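Local coordinates for protein nodulation fucosyltransferase NodZ (Bradyrhizobium sp., PDB 2HHC) that is a nodulation fucosyltransferase of the NodZ family, with the two-domain architecture of the GT-B clan, at residues F6-R11 / V37-G42; R10-F15 / V127-L132; S21-W26 / E139-I144; G33-I38 / G66-C71; F50-P55 / D73-L78. All coordinates share one frame; numbering follows the deposited sequence. Where two conformers were deposited one is given.

Interaction 1 of 5, residues F6-R11 / V37-G42; sequences FVISRR and VIDWRG
V7 and S9 alternate in bonding to V37, with V37 N donating to V7 O and S9 N to V37 O (2.8 Å, 172° at the hydrogen), and D39 N then reaches S9 O, the pattern of two parallel strands whose short axes run 4.7 Å apart at 23°. On one face, I8 and V37 lie side by side and point the same way, with I8 CG1 4.0 Å from V37 CB, while I8 CG2 rests on D39 CB. F6 CD2 touches V37 CG2 at 3.8 Å. Farther along, D39 gathers two arginines. R10 bends at chi3 (77°), which brings its NE back over the carboxylate plane to D39 OD2 at 2.8 Å; R41 NH2 meets the same oxygen from the opposite face at 2.9 Å. R41 also places NE on D39 OD1 in a side-on, two-nitrogen grip, while R41 NH1 donates to N76 OD1; R41 N bonds D39 OD1 as well, closing an Asx turn. Shared neutralisation by D39 probably offsets the like charges of R10 NH2 and R41 NH2, 4.1 Å apart. On the other face, a water bonds S9 OG and accepts from W40 NE1, its oxygen 2.9 Å from W40 NE1. The pair forms the two strands of the beta-alpha-beta unit 6-10, 15-32, 35-39: helix 15-32 packs against V7 and S9, and strand 125-128 flanks strand 6-10 on its other edge.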
# COMPACT_ATOMS: atom_id res chain seq x y z
N PHE A 6 -3.46 20.53 11.38
CA PHE A 6 -3.36 19.58 10.28
C PHE A 6 -2.31 18.49 10.49
O PHE A 6 -1.29 18.69 11.19
CB PHE A 6 -3.03 20.32 8.96
CG PHE A 6 -4.04 21.36 8.59
CD1 PHE A 6 -3.98 22.64 9.13
CD2 PHE A 6 -5.05 21.08 7.69
CE1 PHE A 6 -4.88 23.61 8.78
CE2 PHE A 6 -5.96 22.06 7.33
CZ PHE A 6 -5.87 23.34 7.86
N VAL A 7 -2.54 17.38 9.81
CA VAL A 7 -1.51 16.35 9.55
C VAL A 7 -1.50 16.12 8.05
O VAL A 7 -2.57 15.84 7.50
CB VAL A 7 -1.80 14.99 10.27
CG1 VAL A 7 -0.72 13.99 9.94
CG2 VAL A 7 -1.91 15.14 11.74
N ILE A 8 -0.36 16.29 7.40
CA ILE A 8 -0.25 16.07 5.97
C ILE A 8 0.41 14.74 5.75
O ILE A 8 1.54 14.48 6.21
CB ILE A 8 0.54 17.18 5.29
CG1 ILE A 8 -0.06 18.58 5.63
CG2 ILE A 8 0.57 16.94 3.82
CD1 ILE A 8 0.70 19.73 5.03
N SER A 9 -0.23 13.84 5.01
CA SER A 9 0.30 12.57 4.62
C SER A 9 0.83 12.64 3.20
O SER A 9 0.05 12.68 2.24
CB SER A 9 -0.78 11.49 4.73
OG SER A 9 -0.21 10.22 4.45
N ARG A 10 2.17 12.66 3.07
CA ARG A 10 2.85 12.73 1.80
C ARG A 10 3.49 11.37 1.52
O ARG A 10 4.32 10.90 2.33
CB ARG A 10 3.95 13.78 1.87
CG ARG A 10 3.52 15.08 2.51
CD ARG A 10 4.46 16.22 2.04
NE ARG A 10 4.08 16.62 0.69
CZ ARG A 10 4.89 16.58 -0.37
NH1 ARG A 10 6.15 16.20 -0.24
NH2 ARG A 10 4.42 16.87 -1.57
N ARG A 11 3.20 10.78 0.38
CA ARG A 11 3.86 9.53 -0.01
C ARG A 11 3.66 9.38 -1.50
O ARG A 11 2.62 9.77 -2.03
CB ARG A 11 3.33 8.33 0.77
CG ARG A 11 4.30 7.21 0.92
CD ARG A 11 5.30 7.45 2.06
NE ARG A 11 6.32 6.41 2.07
CZ ARG A 11 7.62 6.59 1.93
NH1 ARG A 11 8.17 7.78 1.98
NH2 ARG A 11 8.40 5.55 1.86
N VAL A 37 -4.72 15.75 5.58
CA VAL A 37 -4.52 16.14 4.20
C VAL A 37 -3.77 14.99 3.50
O VAL A 37 -2.70 14.52 3.95
CB VAL A 37 -3.62 17.39 4.13
CG1 VAL A 37 -3.39 17.79 2.70
CG2 VAL A 37 -4.18 18.54 4.94
N ILE A 38 -4.34 14.46 2.43
CA ILE A 38 -3.74 13.38 1.64
C ILE A 38 -3.03 14.06 0.47
O ILE A 38 -3.69 14.64 -0.40
CB ILE A 38 -4.77 12.37 1.16
CG1 ILE A 38 -5.66 11.88 2.30
CG2 ILE A 38 -4.03 11.21 0.45
CD1 ILE A 38 -6.70 10.82 1.92
N ASP A 39 -1.72 14.05 0.51
CA ASP A 39 -0.89 14.81 -0.47
C ASP A 39 -0.03 13.84 -1.26
O ASP A 39 1.09 13.45 -0.86
CB ASP A 39 -0.04 15.84 0.22
CG ASP A 39 0.79 16.63 -0.74
OD1 ASP A 39 0.68 16.47 -1.98
OD2 ASP A 39 1.62 17.45 -0.22
N TRP A 40 -0.59 13.35 -2.36
CA TRP A 40 0.09 12.43 -3.25
C TRP A 40 0.62 13.13 -4.51
O TRP A 40 0.79 12.53 -5.56
CB TRP A 40 -0.79 11.26 -3.62
CG TRP A 40 -1.06 10.32 -2.47
CD1 TRP A 40 -0.68 10.42 -1.17
CD2 TRP A 40 -1.89 9.13 -2.56
NE1 TRP A 40 -1.14 9.34 -0.45
CE2 TRP A 40 -1.87 8.53 -1.30
CE3 TRP A 40 -2.54 8.48 -3.60
CZ2 TRP A 40 -2.57 7.35 -1.04
CZ3 TRP A 40 -3.18 7.33 -3.37
CH2 TRP A 40 -3.19 6.76 -2.08
N ARG A 41 0.94 14.42 -4.40
CA ARG A 41 1.70 15.11 -5.46
C ARG A 41 3.03 14.45 -5.64
O ARG A 41 3.70 14.11 -4.67
CB ARG A 41 1.92 16.59 -5.09
CG ARG A 41 0.63 17.42 -5.20
CD ARG A 41 0.77 18.88 -4.78
NE ARG A 41 1.09 18.94 -3.38
CZ ARG A 41 1.40 20.06 -2.74
NH1 ARG A 41 1.33 21.20 -3.40
NH2 ARG A 41 1.77 20.02 -1.46
N GLY A 42 3.40 14.25 -6.88
CA GLY A 42 4.71 13.61 -7.22
C GLY A 42 4.73 12.09 -7.16
O GLY A 42 5.81 11.46 -7.25
O HOH W 1 -0.12 8.61 2.15
O HOH W 2 5.46 16.32 -4.06

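Interaction 2 of 5, residues R10-F15 / V127-L132; sequences RRRTGF and VCDACL
D129 receives two arginines of the 10-15 segment, one on each carboxylate oxygen. R12 approaches end-on, NH1 and NH2 both directed at D129 OD1, at 2.8 Å for NH1 and 3.0 Å for NH2; this oxygen lies in the guanidinium plane, and both nitrogens come to its syn side. R10 NH1 takes D129 OD2 at 2.9 Å from above the carboxylate plane. Each guanidinium plane stands 84° from the carboxylate, so neither pair is coplanar. R10 NE is engaged by D39, and the arginine thus bridges two aspartates.

R11 meets the chain differently. Its guanidinium lays one face on the peptide joining A130 to C131, with C131 N 3.4 Å above the plane and over its centre, while T13 CG2 sits over the opposite face. A bend at chi2 (81°) folds the side chain over this peptide, and its NE is held by a salt bridge to D17.

Around these groups, R10 N donates to C128 O at 2.8 Å, fixing the backbone from which the R10 side chain departs, and R10 CD packs on V127 CG1 at 3.8 Å. One water touches R10 O, R11 NH1 and D129 OD1; another lies between R10 O and A130 O. Farther out, D129 O accepts from R99 NH2. The contact thus lies at the C-terminal ends of neighbouring parallel strands 6-10 and 125-128, where the segment after strand 6-10 leads into helix 15-32; helix 101-116 packs on A130.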
# COMPACT_ATOMS: atom_id res chain seq x y z
N ARG A 10 2.17 12.66 3.07
CA ARG A 10 2.85 12.73 1.80
C ARG A 10 3.49 11.37 1.52
O ARG A 10 4.32 10.90 2.33
CB ARG A 10 3.95 13.78 1.87
CG ARG A 10 3.52 15.08 2.51
CD ARG A 10 4.46 16.22 2.04
NE ARG A 10 4.08 16.62 0.69
CZ ARG A 10 4.89 16.58 -0.37
NH1 ARG A 10 6.15 16.20 -0.24
NH2 ARG A 10 4.42 16.87 -1.57
N ARG A 11 3.20 10.78 0.38
CA ARG A 11 3.86 9.53 -0.01
C ARG A 11 3.66 9.38 -1.50
O ARG A 11 2.62 9.77 -2.03
CB ARG A 11 3.33 8.33 0.77
CG ARG A 11 4.30 7.21 0.92
CD ARG A 11 5.30 7.45 2.06
NE ARG A 11 6.32 6.41 2.07
CZ ARG A 11 7.62 6.59 1.93
NH1 ARG A 11 8.17 7.78 1.98
NH2 ARG A 11 8.40 5.55 1.86
N ARG A 12 4.67 8.87 -2.16
CA ARG A 12 4.80 8.87 -3.62
C ARG A 12 5.27 7.54 -4.19
O ARG A 12 5.71 7.45 -5.35
CB ARG A 12 5.78 9.99 -4.05
CG ARG A 12 5.32 11.35 -3.66
CD ARG A 12 6.31 12.45 -3.85
NE ARG A 12 7.47 12.25 -2.99
CZ ARG A 12 7.50 12.46 -1.67
NH1 ARG A 12 6.50 12.94 -0.99
NH2 ARG A 12 8.65 12.23 -1.06
N THR A 13 5.24 6.51 -3.36
CA THR A 13 5.78 5.23 -3.72
C THR A 13 4.66 4.25 -4.06
O THR A 13 3.57 4.67 -4.50
CB THR A 13 6.62 4.72 -2.56
OG1 THR A 13 5.84 4.72 -1.35
CG2 THR A 13 7.86 5.56 -2.33
N GLY A 14 4.84 2.96 -3.86
CA GLY A 14 3.75 2.06 -4.20
C GLY A 14 2.58 2.22 -3.29
O GLY A 14 2.68 2.75 -2.17
N PHE A 15 1.40 1.82 -3.74
CA PHE A 15 0.20 2.09 -3.00
C PHE A 15 0.16 1.41 -1.61
O PHE A 15 -0.47 1.94 -0.70
CB PHE A 15 -1.04 1.71 -3.78
CG PHE A 15 -1.34 2.62 -4.95
CD1 PHE A 15 -1.64 3.96 -4.80
CD2 PHE A 15 -1.27 2.11 -6.21
CE1 PHE A 15 -1.88 4.73 -5.92
CE2 PHE A 15 -1.52 2.90 -7.31
CZ PHE A 15 -1.84 4.18 -7.15
N VAL A 127 3.98 17.42 9.20
CA VAL A 127 4.21 17.02 7.81
C VAL A 127 4.82 15.63 7.84
O VAL A 127 5.94 15.44 8.35
CB VAL A 127 5.15 17.98 7.04
CG1 VAL A 127 5.26 17.50 5.55
CG2 VAL A 127 4.67 19.39 7.17
N CYS A 128 4.09 14.64 7.35
CA CYS A 128 4.54 13.28 7.27
C CYS A 128 5.07 12.97 5.87
O CYS A 128 4.28 12.86 4.96
CB CYS A 128 3.41 12.28 7.61
SG CYS A 128 2.71 12.47 9.27
N ASP A 129 6.38 12.89 5.73
CA ASP A 129 7.01 12.73 4.42
C ASP A 129 8.18 11.71 4.51
O ASP A 129 9.31 11.94 4.11
CB ASP A 129 7.44 14.10 3.85
CG ASP A 129 7.66 14.11 2.39
OD1 ASP A 129 7.57 13.08 1.64
OD2 ASP A 129 7.92 15.25 1.89
N ALA A 130 7.83 10.57 5.08
CA ALA A 130 8.68 9.43 5.27
C ALA A 130 7.80 8.18 5.34
O ALA A 130 6.57 8.28 5.40
CB ALA A 130 9.47 9.55 6.54
N CYS A 131 8.42 7.03 5.38
CA CYS A 131 7.69 5.78 5.47
C CYS A 131 7.15 5.61 6.88
O CYS A 131 7.92 5.62 7.84
CB CYS A 131 8.58 4.62 5.14
SG CYS A 131 7.72 3.05 5.11
N LEU A 132 5.85 5.44 7.00
CA LEU A 132 5.20 5.24 8.30
C LEU A 132 4.54 3.86 8.38
O LEU A 132 3.64 3.64 9.22
CB LEU A 132 4.23 6.39 8.63
CG LEU A 132 4.92 7.75 8.84
CD1 LEU A 132 3.90 8.78 9.18
CD2 LEU A 132 5.96 7.71 9.97
O HOH W 3 6.96 10.44 1.67
O HOH W 4 4.22 9.67 4.96
O HOH W 5 10.15 11.10 1.51

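Interaction 3 of 5, residues S21-W26 / E139-I144; sequences SLASAW and EAERLI
A23 and I144 meet where helix 138-147 steeply crosses helix 15-32, the connecting helix of a beta-alpha-beta unit, at 107° between segment directions and 8.4 Å between the short axes. No hydrogen bond joins the two segments; the contacts across them are apolar.

Small residues permit the close backbone approach. A23 CB lies 3.7 Å from A140 O and equally near E141 CA, and the CA atoms of A23 and E141 are 5.1 Å apart. Branched aliphatic groups fill the next row: I144 CD1 is 4.0 Å from L22 CG, and the same methyl touches W26 CB, so it sits between successive turns of helix 15-32.

The aromatic contacts come from W26, whose CG stands anti to the backbone nitrogen (chi1 174°), sending the indole toward helix 138-147. A140 CB approaches its six-membered ring obliquely, whereas L143 CD2 lies over one face, offset toward the rim.

Polar ends are satisfied elsewhere: W26 NE1 donates to I64 O, and the E141 carboxylate pairs with R291. In the tightest side-chain approach, I144 CG1 comes within 3.6 Å of A23 CA.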
# COMPACT_ATOMS: atom_id res chain seq x y z
N SER A 21 1.12 4.20 5.33
CA SER A 21 1.57 5.48 5.84
C SER A 21 0.42 6.45 6.08
O SER A 21 0.42 7.18 7.06
CB SER A 21 2.63 6.07 4.89
OG SER A 21 3.81 5.30 4.81
N LEU A 22 -0.58 6.37 5.22
CA LEU A 22 -1.82 7.16 5.42
C LEU A 22 -2.52 6.79 6.71
O LEU A 22 -2.97 7.65 7.46
CB LEU A 22 -2.79 6.97 4.26
CG LEU A 22 -4.11 7.74 4.29
CD1 LEU A 22 -3.80 9.22 4.37
CD2 LEU A 22 -4.88 7.40 3.09
N ALA A 23 -2.64 5.48 6.99
CA ALA A 23 -3.27 5.01 8.23
C ALA A 23 -2.55 5.61 9.47
O ALA A 23 -3.17 6.01 10.44
CB ALA A 23 -3.28 3.52 8.26
N SER A 24 -1.23 5.69 9.40
CA SER A 24 -0.47 6.29 10.50
C SER A 24 -0.78 7.78 10.71
O SER A 24 -0.96 8.21 11.86
CB SER A 24 1.01 6.03 10.31
OG SER A 24 1.27 4.63 10.34
N ALA A 25 -0.77 8.50 9.61
CA ALA A 25 -1.12 9.94 9.66
C ALA A 25 -2.56 10.11 10.18
O ALA A 25 -2.80 10.97 11.06
CB ALA A 25 -0.99 10.53 8.30
N TRP A 26 -3.48 9.30 9.69
CA TRP A 26 -4.89 9.35 10.10
C TRP A 26 -5.00 9.16 11.62
O TRP A 26 -5.74 9.84 12.32
CB TRP A 26 -5.72 8.28 9.31
CG TRP A 26 -7.14 8.25 9.85
CD1 TRP A 26 -8.18 9.03 9.47
CD2 TRP A 26 -7.60 7.47 10.95
NE1 TRP A 26 -9.27 8.74 10.23
CE2 TRP A 26 -8.93 7.83 11.19
CE3 TRP A 26 -6.99 6.49 11.76
CZ2 TRP A 26 -9.69 7.23 12.20
CZ3 TRP A 26 -7.71 5.92 12.77
CH2 TRP A 26 -9.03 6.29 12.99
N GLU A 139 -5.91 -1.90 13.21
CA GLU A 139 -7.24 -1.31 13.06
C GLU A 139 -7.23 -0.07 12.25
O GLU A 139 -8.14 0.18 11.42
CB GLU A 139 -7.90 -1.07 14.43
CG GLU A 139 -8.37 -2.29 15.10
CD GLU A 139 -7.29 -3.21 15.64
OE1 GLU A 139 -6.24 -2.68 16.10
OE2 GLU A 139 -7.49 -4.44 15.63
N ALA A 140 -6.24 0.81 12.43
CA ALA A 140 -6.13 2.01 11.63
C ALA A 140 -5.98 1.67 10.13
O ALA A 140 -6.57 2.29 9.26
CB ALA A 140 -5.02 2.90 12.10
N GLU A 141 -5.18 0.65 9.85
CA GLU A 141 -4.96 0.21 8.48
C GLU A 141 -6.29 -0.26 7.88
O GLU A 141 -6.64 0.05 6.73
CB GLU A 141 -3.94 -0.93 8.42
CG GLU A 141 -2.52 -0.54 8.77
CD GLU A 141 -1.68 -1.79 8.81
OE1 GLU A 141 -1.38 -2.31 7.67
OE2 GLU A 141 -1.40 -2.36 9.88
N ARG A 142 -7.03 -1.08 8.62
CA ARG A 142 -8.29 -1.63 8.10
C ARG A 142 -9.28 -0.49 7.89
O ARG A 142 -10.11 -0.51 6.93
CB ARG A 142 -8.86 -2.66 9.10
CG ARG A 142 -8.02 -3.88 9.19
CD ARG A 142 -8.58 -4.81 10.32
NE ARG A 142 -7.77 -6.00 10.50
CZ ARG A 142 -7.82 -7.03 9.71
NH1 ARG A 142 -8.70 -7.04 8.71
NH2 ARG A 142 -7.05 -8.07 9.95
N LEU A 143 -9.29 0.46 8.79
CA LEU A 143 -10.19 1.62 8.65
C LEU A 143 -9.95 2.37 7.36
O LEU A 143 -10.85 2.76 6.66
CB LEU A 143 -10.15 2.45 9.92
CG LEU A 143 -11.35 3.36 9.93
CD1 LEU A 143 -11.80 3.51 11.34
CD2 LEU A 143 -10.87 4.64 9.26
N ILE A 144 -8.70 2.56 6.98
CA ILE A 144 -8.41 3.26 5.72
C ILE A 144 -8.96 2.45 4.56
O ILE A 144 -9.63 3.00 3.68
CB ILE A 144 -6.89 3.46 5.55
CG1 ILE A 144 -6.40 4.53 6.54
CG2 ILE A 144 -6.51 3.80 4.17
CD1 ILE A 144 -6.99 5.88 6.44

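Interaction 4 of 5, residues G33-I38 / G66-C71; sequences GRTLVI and GVPVIC
The puckered P68 ring is met by T35 OG1, which lies 3.9 Å from both P68 CB and P68 CG, and the two side chains cross at about a right angle. That hydroxyl has its polar partner in E4. T35 CG2, anti to the backbone nitrogen, turns instead to I70 CD1 at 4.0 Å. The peptide groups are joined by three hydrogen bonds: L36 N donates to P68 O, I70 N to L36 O and I38 N to I70 O, with the last two at 2.8 Å and all three angles at hydrogen between 160° and 163°. CA-H contacts support them, V69 CA standing 3.1 Å from L36 O.

This is the parallel pairing of strand 35-39 with strand 67-70 in the N-terminal sheet, the short axes inclined at 30°. L36 and V69 share the face turned to helix 15-32, where L36 CB touches V67 CG1 at 3.9 Å and I38 CD1 crosses V69 CG1 obliquely at the same distance. Helix 15-32 reaches this layer through A25 on L36 and W26 on V67. On the reverse face I70 stands beside V37, and L78 packs against I70. I38 CD1 also approaches C71 CB at 4.3 Å.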
# COMPACT_ATOMS: atom_id res chain seq x y z
N GLY A 33 -7.12 15.76 17.10
CA GLY A 33 -8.12 16.71 16.63
C GLY A 33 -7.62 17.55 15.49
O GLY A 33 -7.88 18.76 15.45
N ARG A 34 -6.95 16.92 14.54
CA ARG A 34 -6.43 17.62 13.36
C ARG A 34 -7.14 17.16 12.11
O ARG A 34 -7.63 16.02 12.01
CB ARG A 34 -4.92 17.37 13.23
CG ARG A 34 -4.08 17.92 14.38
CD ARG A 34 -2.66 17.38 14.28
NE ARG A 34 -1.85 17.82 15.43
CZ ARG A 34 -1.07 18.89 15.45
NH1 ARG A 34 -0.98 19.72 14.41
NH2 ARG A 34 -0.36 19.16 16.54
N THR A 35 -7.06 18.01 11.08
CA THR A 35 -7.55 17.69 9.77
C THR A 35 -6.46 16.92 9.04
O THR A 35 -5.30 17.30 9.06
CB THR A 35 -7.94 18.97 9.03
OG1 THR A 35 -9.08 19.51 9.67
CG2 THR A 35 -8.25 18.75 7.52
N LEU A 36 -6.84 15.85 8.33
CA LEU A 36 -5.93 15.04 7.51
C LEU A 36 -5.91 15.47 6.07
O LEU A 36 -6.95 15.63 5.44
CB LEU A 36 -6.32 13.58 7.57
CG LEU A 36 -5.49 12.59 6.79
CD1 LEU A 36 -4.07 12.45 7.39
CD2 LEU A 36 -6.17 11.24 6.83
N VAL A 37 -4.72 15.75 5.58
CA VAL A 37 -4.52 16.14 4.20
C VAL A 37 -3.77 14.99 3.50
O VAL A 37 -2.70 14.52 3.95
CB VAL A 37 -3.62 17.39 4.13
CG1 VAL A 37 -3.39 17.79 2.70
CG2 VAL A 37 -4.18 18.54 4.94
N ILE A 38 -4.34 14.46 2.43
CA ILE A 38 -3.74 13.38 1.64
C ILE A 38 -3.03 14.06 0.47
O ILE A 38 -3.69 14.64 -0.40
CB ILE A 38 -4.77 12.37 1.16
CG1 ILE A 38 -5.66 11.88 2.30
CG2 ILE A 38 -4.03 11.21 0.45
CD1 ILE A 38 -6.70 10.82 1.92
N GLY A 66 -14.65 10.17 11.23
CA GLY A 66 -14.71 11.35 12.11
C GLY A 66 -13.63 12.40 11.94
O GLY A 66 -13.70 13.51 12.51
N VAL A 67 -12.63 12.07 11.12
CA VAL A 67 -11.51 12.95 10.87
C VAL A 67 -11.80 13.65 9.54
O VAL A 67 -11.96 12.98 8.51
CB VAL A 67 -10.16 12.19 10.80
CG1 VAL A 67 -9.03 13.11 10.29
CG2 VAL A 67 -9.74 11.51 12.15
N PRO A 68 -11.83 14.99 9.55
CA PRO A 68 -11.99 15.70 8.28
C PRO A 68 -10.80 15.47 7.37
O PRO A 68 -9.64 15.37 7.82
CB PRO A 68 -12.03 17.19 8.71
CG PRO A 68 -12.20 17.18 10.16
CD PRO A 68 -11.66 15.92 10.69
N VAL A 69 -11.04 15.40 6.06
CA VAL A 69 -10.00 15.08 5.06
C VAL A 69 -10.05 16.05 3.91
O VAL A 69 -11.10 16.36 3.40
CB VAL A 69 -10.19 13.66 4.51
CG1 VAL A 69 -9.22 13.34 3.39
CG2 VAL A 69 -10.07 12.66 5.63
N ILE A 70 -8.85 16.49 3.51
CA ILE A 70 -8.60 17.22 2.26
C ILE A 70 -7.76 16.31 1.39
O ILE A 70 -6.63 15.98 1.74
CB ILE A 70 -7.87 18.53 2.51
CG1 ILE A 70 -8.73 19.47 3.38
CG2 ILE A 70 -7.58 19.23 1.19
CD1 ILE A 70 -8.00 20.65 3.98
N CYS A 71 -8.27 15.92 0.23
CA CYS A 71 -7.62 14.90 -0.60
C CYS A 71 -7.37 15.28 -2.05
O CYS A 71 -7.06 14.38 -2.87
CB CYS A 71 -8.54 13.66 -0.68
SG CYS A 71 -10.02 13.85 -1.71

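Interaction 5 of 5, residues F50-P55 / D73-L78; sequences FSNAFP and DRVNQL
N52 touches D73 and V75 where the loop entering helix 54-57 meets the 3-10 turn 73-76, and N52 itself supplies a capping bond to that helix. From the backbone outward, N52 N donates to D73 OD2 at 2.8 Å, almost straight (171°) and nearly along the carboxylate C-O axis. CB then lies 3.4 Å from the same oxygen. With CG anti to the backbone nitrogen (chi1 -168°), the amide swings past D73 toward V75. At the tip, ND2 is equidistant, at 3.9 Å, from the two methyls V75 CG1 and V75 CG2, and also donates to I38 O and D72 O; OD1 accepts from W40 N and, weakly, from F54 N. The amide is therefore held at both ends, which fixes its rotation.

A water lies between D73 OD1 and S51 OG, though it sits too close to D73 OD1 for the link to be firm. Nearer the surface, the N76 side chain makes a second bond to segment 50-55, at F50, while its OD1 accepts from R41 NH1. N76 ND2 donates to F50 O at 2.8 Å, with the oxygen close to the N76 amide plane and the donor tilted 24° from the carbonyl plane.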
# COMPACT_ATOMS: atom_id res chain seq x y z
N PHE A 50 2.73 18.29 -9.93
CA PHE A 50 1.97 19.05 -8.94
C PHE A 50 0.51 18.59 -8.82
O PHE A 50 -0.24 19.13 -8.03
CB PHE A 50 2.06 20.54 -9.17
CG PHE A 50 3.46 21.01 -9.48
CD1 PHE A 50 4.49 20.76 -8.60
CD2 PHE A 50 3.72 21.65 -10.66
CE1 PHE A 50 5.78 21.20 -8.90
CE2 PHE A 50 5.01 22.07 -10.96
CZ PHE A 50 6.02 21.81 -10.04
N SER A 51 0.13 17.56 -9.57
CA SER A 51 -1.22 17.03 -9.51
C SER A 51 -1.31 16.08 -8.33
O SER A 51 -0.45 15.16 -8.20
CB SER A 51 -1.49 16.27 -10.80
OG SER A 51 -2.77 15.71 -10.76
N ASN A 52 -2.34 16.22 -7.47
CA ASN A 52 -2.48 15.29 -6.38
C ASN A 52 -3.01 13.98 -6.91
O ASN A 52 -4.08 13.99 -7.49
CB ASN A 52 -3.43 15.90 -5.34
CG ASN A 52 -3.45 15.17 -4.02
OD1 ASN A 52 -2.96 14.05 -3.92
ND2 ASN A 52 -4.01 15.80 -2.99
N ALA A 53 -2.24 12.91 -6.80
CA ALA A 53 -2.63 11.64 -7.41
C ALA A 53 -3.80 10.97 -6.74
O ALA A 53 -4.42 10.08 -7.34
CB ALA A 53 -1.45 10.69 -7.40
N PHE A 54 -4.12 11.31 -5.50
CA PHE A 54 -5.17 10.55 -4.80
C PHE A 54 -6.48 10.46 -5.64
O PHE A 54 -7.03 9.35 -5.82
CB PHE A 54 -5.39 11.05 -3.36
CG PHE A 54 -6.39 10.25 -2.60
CD1 PHE A 54 -6.04 9.11 -1.91
CD2 PHE A 54 -7.69 10.66 -2.60
CE1 PHE A 54 -7.05 8.41 -1.19
CE2 PHE A 54 -8.71 9.96 -1.91
CZ PHE A 54 -8.33 8.83 -1.19
N PRO A 55 -7.06 11.59 -6.13
CA PRO A 55 -8.28 11.50 -6.93
C PRO A 55 -8.20 10.81 -8.29
O PRO A 55 -9.18 10.58 -8.91
CB PRO A 55 -8.69 12.97 -7.12
CG PRO A 55 -7.90 13.72 -6.10
CD PRO A 55 -6.66 12.98 -5.87
N ASP A 73 -6.86 18.84 -5.19
CA ASP A 73 -5.95 19.89 -5.60
C ASP A 73 -5.94 21.13 -4.72
O ASP A 73 -5.14 22.03 -4.93
CB ASP A 73 -5.99 20.16 -7.11
CG ASP A 73 -5.25 19.05 -8.01
OD1 ASP A 73 -5.55 19.10 -9.22
OD2 ASP A 73 -4.36 18.22 -7.59
N ARG A 74 -6.78 21.18 -3.69
CA ARG A 74 -6.69 22.25 -2.70
C ARG A 74 -5.30 22.28 -2.04
O ARG A 74 -4.89 23.32 -1.55
CB ARG A 74 -7.78 22.14 -1.66
CG ARG A 74 -9.10 22.57 -2.18
CD ARG A 74 -10.24 22.37 -1.15
NE ARG A 74 -10.49 20.95 -1.03
CZ ARG A 74 -11.23 20.36 -0.09
NH1 ARG A 74 -11.78 21.07 0.86
NH2 ARG A 74 -11.38 19.04 -0.14
N VAL A 75 -4.56 21.18 -2.06
CA VAL A 75 -3.17 21.24 -1.57
C VAL A 75 -2.32 22.32 -2.29
O VAL A 75 -1.32 22.79 -1.75
CB VAL A 75 -2.51 19.85 -1.62
CG1 VAL A 75 -3.24 18.90 -0.71
CG2 VAL A 75 -2.37 19.32 -3.03
N ASN A 76 -2.69 22.67 -3.52
CA ASN A 76 -2.00 23.68 -4.31
C ASN A 76 -2.54 25.09 -4.09
O ASN A 76 -2.02 26.06 -4.67
CB ASN A 76 -2.09 23.35 -5.78
CG ASN A 76 -1.25 22.16 -6.16
OD1 ASN A 76 -0.19 21.94 -5.58
ND2 ASN A 76 -1.76 21.32 -7.05
N GLN A 77 -3.61 25.23 -3.29
CA GLN A 77 -4.17 26.55 -3.00
C GLN A 77 -4.00 26.98 -1.52
O GLN A 77 -3.76 28.16 -1.22
CB GLN A 77 -5.69 26.55 -3.31
CG GLN A 77 -6.19 25.86 -4.62
CD GLN A 77 -7.71 25.51 -4.63
OE1 GLN A 77 -8.54 26.19 -4.01
NE2 GLN A 77 -8.06 24.46 -5.37
N LEU A 78 -4.17 26.05 -0.62
CA LEU A 78 -4.17 26.30 0.81
C LEU A 78 -2.75 26.45 1.34
O LEU A 78 -1.83 25.79 0.82
CB LEU A 78 -4.85 25.13 1.55
CG LEU A 78 -6.33 25.00 1.15
CD1 LEU A 78 -6.93 23.71 1.68
CD2 LEU A 78 -7.15 26.20 1.63
O HOH W 6 -4.49 17.69 -11.03

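Overall arrangement
Interactions 1 and 4 share strand 35-39 and are buried sheet pairings, both built on straight backbone bonds; interaction 4 is largely apolar on both faces, whereas interaction 1 adds a salt-bridge network. Interaction 2 takes up the chain where segment 6-11 ends, sharing R10 and R11, but there the strands give way to loops and the chemistry turns to salt bridges and water, partly buried. R10 links the two, reaching an aspartate in each. Interaction 3 is buried too, yet purely apolar and helical; L22 and A25 of its first helix pack on the strands of interactions 1 and 4. Interaction 5 is the most exposed, a side-chain-to-backbone contact tied to interaction 1 by R41 with N76 and N52 with I38.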